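Local coordinates for water stress and hypersensitive response domain-containing protein (Archaeoglobus fulgidus DSM 4304, PDB 3BUT) that is of unknown function but carries a late embryogenesis abundant (LEA_2) domain of beta-sandwich type and possibly binds lipid, at residues Ala8-Gly11 / Gln17-Ile20; Asn46-Ala51 / Trp84-Ala89; Lys101-Ile104 / Asp110-Val113. The protein carries 4 engineered substitutions. One frame throughout, in Å; residues are numbered along the deposited sequence.

Contact 1. Residues Ala8-Gly11 / Gln17-Ile20; sequences AMWG and QTEI
Met-9, present as selenomethionine, faces Ile-20 through its main chain: its carbonyl O lies 3.7 Å from Ile-20 CA. Its backbone bonds farther along the opposing strand, to Val-21. One residue later Trp-10 pairs with Ile-20 as an antiparallel non-hydrogen-bonded pair, with CA atoms 4.8 Å apart and both side chains on the same face of the sheet. The two run side by side in the same direction. With CG anti to the carbonyl carbon (chi1 -64°), the six-membered ring of the indole reaches toward the neighbouring strand. There Trp-10 CZ3 comes within 3.8 Å of Ile-20 CG1 and 3.9 Å of the methyl CG2 of Thr-18, both approaching the ring obliquely. Glu-19 O sits near the ring plane at the edge, 3.8 Å from Trp-10 CE3. This is the loop end of the beta hairpin of strands 3-10 and 17-27, where the outermost strand of a three-stranded antiparallel sheet turns back, and it is also a dimer surface: Trp-10 NE1 bonds Glu-92 of the second subunit, whose Leu-127 packs on both Trp-10 and Ile-20. With an alanine at Trp-10, Ile-20 CG1 and Thr-18 CG2 would probably lose their shared aromatic cover, and Glu-92 of the second subunit its indole N-H partner. At Gly-11 the backbone is gripped directly, as N donates to Glu-19 O over 2.9 Å. The bond is fairly straight (164° at the hydrogen), although the donor stands above the carbonyl plane. Beside it the extended side chain of Glu-19 carries OE1 to 3.8 Å from Gly-11 CA, a position held by the amide of Val-12, while OE2 turns to the hydroxyl of Ser-72 on strand 66-76.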
loop_
_atom_site.group_PDB
_atom_site.type_symbol
_atom_site.label_atom_id
_atom_site.label_comp_id
_atom_site.label_asym_id
_atom_site.label_seq_id
_atom_site.Cartn_x
_atom_site.Cartn_y
_atom_site.Cartn_z
ATOM N N ALA A 8 -16.133 -6.594 9.404
ATOM C CA ALA A 8 -15.171 -5.522 9.185
ATOM C C ALA A 8 -15.577 -4.663 7.999
ATOM O O ALA A 8 -16.123 -5.162 7.014
ATOM C CB ALA A 8 -13.773 -6.091 8.976
HETATM N N MSE A 9 -15.315 -3.367 8.115
HETATM C CA MSE A 9 -15.524 -2.422 7.025
HETATM C C MSE A 9 -14.522 -1.289 7.160
HETATM O O MSE A 9 -13.932 -1.106 8.224
HETATM C CB MSE A 9 -16.953 -1.875 7.035
HETATM C CG MSE A 9 -17.506 -1.613 8.411
HETATM SE SE MSE A 9 -19.243 -0.780 8.346
HETATM C CE MSE A 9 -19.982 -1.659 6.764
ATOM N N TRP A 10 -14.314 -0.544 6.076
ATOM C CA TRP A 10 -13.448 0.627 6.126
ATOM C C TRP A 10 -14.179 1.761 6.832
ATOM O O TRP A 10 -15.396 1.890 6.720
ATOM C CB TRP A 10 -13.006 1.063 4.721
ATOM C CG TRP A 10 -12.154 0.044 4.010
ATOM C CD1 TRP A 10 -12.534 -0.754 2.972
ATOM C CD2 TRP A 10 -10.793 -0.288 4.293
ATOM N NE1 TRP A 10 -11.493 -1.557 2.586
ATOM C CE2 TRP A 10 -10.412 -1.295 3.383
ATOM C CE3 TRP A 10 -9.856 0.166 5.231
ATOM C CZ2 TRP A 10 -9.137 -1.856 3.380
ATOM C CZ3 TRP A 10 -8.590 -0.387 5.225
ATOM C CH2 TRP A 10 -8.242 -1.390 4.306
ATOM N N GLY A 11 -13.428 2.568 7.571
ATOM C CA GLY A 11 -13.979 3.752 8.219
ATOM C C GLY A 11 -13.494 5.001 7.526
ATOM O O GLY A 11 -13.197 4.974 6.330
ATOM N N GLN A 17 -4.273 9.126 8.345
ATOM C CA GLN A 17 -4.686 7.974 9.136
ATOM C C GLN A 17 -5.740 7.130 8.427
ATOM O O GLN A 17 -6.607 7.658 7.726
ATOM C CB GLN A 17 -5.184 8.423 10.512
ATOM C CG GLN A 17 -4.834 7.457 11.639
ATOM C CD GLN A 17 -5.154 8.000 13.024
ATOM O OE1 GLN A 17 -6.247 8.510 13.269
ATOM N NE2 GLN A 17 -4.201 7.875 13.942
ATOM N N THR A 18 -5.642 5.815 8.612
ATOM C CA THR A 18 -6.570 4.847 8.021
ATOM C C THR A 18 -7.332 4.148 9.143
ATOM O O THR A 18 -6.722 3.652 10.086
ATOM C CB THR A 18 -5.806 3.790 7.171
ATOM O OG1 THR A 18 -5.031 4.445 6.159
ATOM C CG2 THR A 18 -6.759 2.789 6.516
ATOM N N GLU A 19 -8.659 4.108 9.038
ATOM C CA GLU A 19 -9.496 3.451 10.043
ATOM C C GLU A 19 -10.145 2.186 9.501
ATOM O O GLU A 19 -10.651 2.160 8.385
ATOM C CB GLU A 19 -10.572 4.413 10.559
ATOM C CG GLU A 19 -11.458 3.859 11.683
ATOM C CD GLU A 19 -12.669 4.731 11.959
ATOM O OE1 GLU A 19 -12.860 5.741 11.252
ATOM O OE2 GLU A 19 -13.439 4.405 12.883
ATOM N N ILE A 20 -10.099 1.135 10.306
ATOM C CA ILE A 20 -10.859 -0.071 10.053
ATOM C C ILE A 20 -11.874 -0.157 11.184
ATOM O O ILE A 20 -11.532 0.084 12.338
ATOM C CB ILE A 20 -9.949 -1.318 10.013
ATOM C CG1 ILE A 20 -8.902 -1.169 8.902
ATOM C CG2 ILE A 20 -10.773 -2.587 9.792
ATOM C CD1 ILE A 20 -7.736 -2.152 8.986
#

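Contact 2. Residues Asn46-Ala51 / Trp84-Ala89; sequences NGVKVA and WVTHIA
The flat amide of Asn-46 presents ND2 to the helix, with Thr-86 OG1 almost exactly in the amide plane (1° out of it). Asn-46 ND2 donates to this hydroxyl oxygen of Thr-86 over 3.0 Å, in a nearly straight bond of 166° at the hydrogen. OD1 accepts from the backbone N of Lys-95, and bonds at both ND2 and OD1 probably restrict rotation of the amide. Within the helix, one face of the Trp-84 ring is covered toward its rim by Ile-88 CG2. The imidazole of His-87 meets the ring of Trp-83 and, on strand 111-123, that of Phe-122.

Thr-86 holds OG1 between its backbone N and carbonyl carbon (chi1 71°), which lets the hydroxyl reach back to Trp-83 O one helical turn earlier while it accepts from Asn-46. The two side chains pass in opposite senses, Asn-46 CB lying 3.4 Å from Thr-86 OG1. On the other branch, Thr-86 CG2 touches Val-48 CG2 at 3.8 Å, a small apolar contact next to the polar one.

Asn-46 and Gly-47, both with positive phi, form a type I' turn joining strands 34-45 and 48-61. Helix 83-89, which precedes strand 93-105 in the chain, packs against this turn, and Asn-46 links it to that strand through Lys-95.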
loop_
_atom_site.group_PDB
_atom_site.type_symbol
_atom_site.label_atom_id
_atom_site.label_comp_id
_atom_site.label_asym_id
_atom_site.label_seq_id
_atom_site.Cartn_x
_atom_site.Cartn_y
_atom_site.Cartn_z
ATOM N N ASN A 46 3.978 -8.288 8.869
ATOM C CA ASN A 46 5.350 -8.848 8.829
ATOM C C ASN A 46 6.262 -8.489 10.011
ATOM O O ASN A 46 7.461 -8.271 9.831
ATOM C CB ASN A 46 6.063 -8.491 7.522
ATOM C CG ASN A 46 5.340 -8.990 6.298
ATOM O OD1 ASN A 46 4.710 -10.052 6.312
ATOM N ND2 ASN A 46 5.447 -8.234 5.211
ATOM N N GLY A 47 5.697 -8.427 11.211
ATOM C CA GLY A 47 6.468 -8.044 12.389
ATOM C C GLY A 47 6.729 -6.553 12.541
ATOM O O GLY A 47 7.458 -6.144 13.438
ATOM N N VAL A 48 6.154 -5.736 11.662
ATOM C CA VAL A 48 6.106 -4.293 11.884
ATOM C C VAL A 48 4.787 -3.982 12.593
ATOM O O VAL A 48 3.718 -4.334 12.097
ATOM C CB VAL A 48 6.189 -3.490 10.561
ATOM C CG1 VAL A 48 6.155 -1.989 10.831
ATOM C CG2 VAL A 48 7.442 -3.856 9.782
ATOM N N LYS A 49 4.864 -3.343 13.755
ATOM C CA LYS A 49 3.665 -2.969 14.502
ATOM C C LYS A 49 3.107 -1.644 13.987
ATOM O O LYS A 49 3.515 -0.570 14.432
ATOM C CB LYS A 49 3.959 -2.901 16.001
ATOM C CG LYS A 49 2.715 -2.868 16.877
ATOM C CD LYS A 49 2.994 -3.362 18.293
ATOM C CE LYS A 49 3.792 -2.355 19.115
ATOM N NZ LYS A 49 3.970 -2.829 20.518
ATOM N N VAL A 50 2.166 -1.740 13.052
ATOM C CA VAL A 50 1.636 -0.575 12.337
ATOM C C VAL A 50 0.501 0.146 13.081
ATOM O O VAL A 50 0.169 1.289 12.756
ATOM C CB VAL A 50 1.202 -0.926 10.883
ATOM C CG1 VAL A 50 2.376 -1.454 10.081
ATOM C CG2 VAL A 50 0.086 -1.937 10.886
ATOM N N ALA A 51 -0.089 -0.530 14.067
ATOM C CA ALA A 51 -1.110 0.056 14.939
ATOM C C ALA A 51 -1.002 -0.522 16.345
ATOM O O ALA A 51 -0.750 -1.716 16.521
ATOM C CB ALA A 51 -2.504 -0.181 14.378
ATOM N N TRP A 84 6.001 -1.450 4.061
ATOM C CA TRP A 84 6.153 -1.605 2.622
ATOM C C TRP A 84 7.459 -2.285 2.211
ATOM O O TRP A 84 7.461 -3.146 1.328
ATOM C CB TRP A 84 5.970 -0.263 1.902
ATOM C CG TRP A 84 6.142 -0.391 0.424
ATOM C CD1 TRP A 84 7.150 0.131 -0.326
ATOM C CD2 TRP A 84 5.307 -1.132 -0.480
ATOM N NE1 TRP A 84 6.989 -0.221 -1.645
ATOM C CE2 TRP A 84 5.866 -0.997 -1.766
ATOM C CE3 TRP A 84 4.133 -1.887 -0.329
ATOM C CZ2 TRP A 84 5.295 -1.587 -2.896
ATOM C CZ3 TRP A 84 3.568 -2.474 -1.451
ATOM C CH2 TRP A 84 4.150 -2.322 -2.715
ATOM N N VAL A 85 8.552 -1.914 2.879
ATOM C CA VAL A 85 9.855 -2.560 2.713
ATOM C C VAL A 85 9.752 -4.081 2.853
ATOM O O VAL A 85 10.231 -4.820 1.992
ATOM C CB VAL A 85 10.879 -2.034 3.759
ATOM C CG1 VAL A 85 12.273 -2.607 3.503
ATOM C CG2 VAL A 85 10.920 -0.506 3.765
ATOM N N THR A 86 9.096 -4.519 3.926
ATOM C CA THR A 86 8.979 -5.935 4.281
ATOM C C THR A 86 8.075 -6.699 3.324
ATOM O O THR A 86 8.294 -7.887 3.073
ATOM C CB THR A 86 8.452 -6.130 5.729
ATOM O OG1 THR A 86 7.067 -5.771 5.804
ATOM C CG2 THR A 86 9.216 -5.281 6.709
ATOM N N HIS A 87 7.058 -6.011 2.808
ATOM C CA HIS A 87 6.104 -6.608 1.884
ATOM C C HIS A 87 6.810 -7.074 0.625
ATOM O O HIS A 87 6.763 -8.252 0.300
ATOM C CB HIS A 87 4.969 -5.639 1.537
ATOM C CG HIS A 87 4.009 -6.179 0.524
ATOM N ND1 HIS A 87 3.067 -7.140 0.829
ATOM C CD2 HIS A 87 3.846 -5.899 -0.789
ATOM C CE1 HIS A 87 2.361 -7.421 -0.250
ATOM N NE2 HIS A 87 2.815 -6.683 -1.248
ATOM N N ILE A 88 7.491 -6.160 -0.056
ATOM C CA ILE A 88 8.225 -6.518 -1.268
ATOM C C ILE A 88 9.419 -7.430 -0.983
ATOM O O ILE A 88 9.696 -8.327 -1.774
ATOM C CB ILE A 88 8.651 -5.294 -2.101
ATOM C CG1 ILE A 88 9.436 -4.303 -1.253
ATOM C CG2 ILE A 88 7.429 -4.619 -2.737
ATOM C CD1 ILE A 88 10.383 -3.528 -2.050
ATOM N N ALA A 89 10.083 -7.235 0.162
ATOM C CA ALA A 89 11.182 -8.112 0.600
ATOM C C ALA A 89 10.771 -9.581 0.729
ATOM O O ALA A 89 11.585 -10.480 0.533
ATOM C CB ALA A 89 11.775 -7.625 1.903
#

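Contact 3. Residues Lys101-Ile104 / Asp110-Val113; sequences KPTI and DVEV
Two backbone hydrogen bonds join Ile-104 and Glu-112 reciprocally, making them an antiparallel hydrogen-bonded pair. Ile-104 N donates to Glu-112 O over 3.0 Å, nearly along the C=O axis, and Glu-112 N returns a bond of 2.9 Å to Ile-104 O, in the carbonyl plane. The two bonds fix the register here, and the side chains of both residues stand on the same face of the sheet.

Weaker CH contacts extend the pairing in either direction along the chain. Val-113 CA points its hydrogen at Pro-102 O, 3.6 Å away and with a favourable angle of 156°; Val-113 CG1 lies 3.5 Å from the same Pro-102 O. Val-111 CA is closer to Ile-104 O, at 3.3 Å, but its geometry is more bent. Ile-104 O thus receives both an N-H and a C-H from adjoining residues of the facing chain.

Apolar touches are few and fall mostly at the valines. Val-111 CG1 meets the methyl CG2 of Thr-103 at 4.0 Å, the two side chains crossing at a slant. Thr-103 places CG2 anti to its backbone N, which puts OG1 beside that N (chi1 -52°), where it bonds the hydroxyl of Tyr-54. The chain of Lys-101 runs out extended and bends only at the last torsion, and Lys-101 CE comes to 4.0 Å from Val-113 CB.

On its other side strand 93-105 bonds strand 34-45 through Lys-101 and Thr-103; Pro-102 touches Val-36 there and Phe-116 on strand 111-123. The pairing is the loop end of a beta hairpin in which strand 111-123, only loosely bonded at this point, borders a four-stranded antiparallel sheet, as expected for the immunoglobulin-like beta sandwich of the E-set clan to which LEA_2 domains belong.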
loop_
_atom_site.group_PDB
_atom_site.type_symbol
_atom_site.label_atom_id
_atom_site.label_comp_id
_atom_site.label_asym_id
_atom_site.label_seq_id
_atom_site.Cartn_x
_atom_site.Cartn_y
_atom_site.Cartn_z
ATOM N N LYS A 101 -8.192 -6.428 22.405
ATOM C CA LYS A 101 -8.204 -6.827 23.808
ATOM C C LYS A 101 -9.199 -5.953 24.589
ATOM O O LYS A 101 -8.816 -4.916 25.124
ATOM C CB LYS A 101 -6.782 -6.684 24.369
ATOM C CG LYS A 101 -6.542 -7.254 25.762
ATOM C CD LYS A 101 -5.044 -7.236 26.092
ATOM C CE LYS A 101 -4.779 -7.319 27.588
ATOM N NZ LYS A 101 -4.874 -5.990 28.257
ATOM N N PRO A 102 -10.491 -6.348 24.624
ATOM C CA PRO A 102 -11.465 -5.541 25.353
ATOM C C PRO A 102 -11.327 -5.658 26.864
ATOM O O PRO A 102 -10.943 -6.710 27.382
ATOM C CB PRO A 102 -12.809 -6.104 24.896
ATOM C CG PRO A 102 -12.527 -7.493 24.490
ATOM C CD PRO A 102 -11.119 -7.518 23.979
ATOM N N THR A 103 -11.613 -4.554 27.544
ATOM C CA THR A 103 -11.640 -4.493 28.991
ATOM C C THR A 103 -13.081 -4.677 29.418
ATOM O O THR A 103 -13.900 -3.774 29.269
ATOM C CB THR A 103 -11.132 -3.139 29.507
ATOM O OG1 THR A 103 -9.861 -2.848 28.919
ATOM C CG2 THR A 103 -10.984 -3.170 31.011
ATOM N N ILE A 104 -13.378 -5.862 29.939
ATOM C CA ILE A 104 -14.721 -6.243 30.341
ATOM C C ILE A 104 -14.817 -6.124 31.844
ATOM O O ILE A 104 -14.040 -6.746 32.565
ATOM C CB ILE A 104 -15.036 -7.698 29.918
ATOM C CG1 ILE A 104 -14.902 -7.859 28.402
ATOM C CG2 ILE A 104 -16.423 -8.113 30.398
ATOM C CD1 ILE A 104 -14.891 -9.295 27.936
ATOM N N ASP A 110 -12.653 -5.160 39.371
ATOM C CA ASP A 110 -12.344 -6.506 38.876
ATOM C C ASP A 110 -12.727 -6.662 37.396
ATOM O O ASP A 110 -13.837 -6.300 36.993
ATOM C CB ASP A 110 -13.049 -7.572 39.730
ATOM C CG ASP A 110 -12.900 -7.324 41.226
ATOM O OD1 ASP A 110 -12.061 -7.999 41.862
ATOM O OD2 ASP A 110 -13.619 -6.452 41.765
ATOM N N VAL A 111 -11.810 -7.209 36.597
ATOM C CA VAL A 111 -11.996 -7.307 35.141
ATOM C C VAL A 111 -11.723 -8.669 34.496
ATOM O O VAL A 111 -11.290 -9.614 35.149
ATOM C CB VAL A 111 -11.141 -6.265 34.370
ATOM C CG1 VAL A 111 -11.731 -4.874 34.508
ATOM C CG2 VAL A 111 -9.669 -6.322 34.804
ATOM N N GLU A 112 -12.006 -8.737 33.198
ATOM C CA GLU A 112 -11.633 -9.849 32.332
ATOM C C GLU A 112 -11.059 -9.223 31.072
ATOM O O GLU A 112 -11.675 -8.318 30.498
ATOM C CB GLU A 112 -12.859 -10.692 31.960
ATOM C CG GLU A 112 -13.603 -11.305 33.137
ATOM C CD GLU A 112 -14.661 -12.299 32.707
ATOM O OE1 GLU A 112 -14.312 -13.471 32.443
ATOM O OE2 GLU A 112 -15.845 -11.912 32.646
ATOM N N VAL A 113 -9.889 -9.682 30.632
ATOM C CA VAL A 113 -9.266 -9.103 29.430
ATOM C C VAL A 113 -8.860 -10.123 28.353
ATOM O O VAL A 113 -7.670 -10.366 28.145
ATOM C CB VAL A 113 -8.075 -8.165 29.783
ATOM C CG1 VAL A 113 -8.562 -6.737 29.976
ATOM C CG2 VAL A 113 -7.318 -8.664 31.022
#

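From the N terminus the three contacts close in series, with none enclosing or crossing another. Contact 1 closes a short hairpin loop at one border of the three-stranded sheet. Contact 2 spans 32 intervening residues, bringing helix 83-89 back to the turn that starts strand 48-61. The chain then enters strand 93-105, and contact 3 closes another hairpin at the border formed by strand 111-123, across the four-stranded sheet from strand 48-61, its centre 29 Å from that of contact 2 and across the middle of the chain. Contacts 1 and 2 both touch the second subunit: Thr-18 of contact 1 in one subunit packs on Trp-84 of contact 2 in the other.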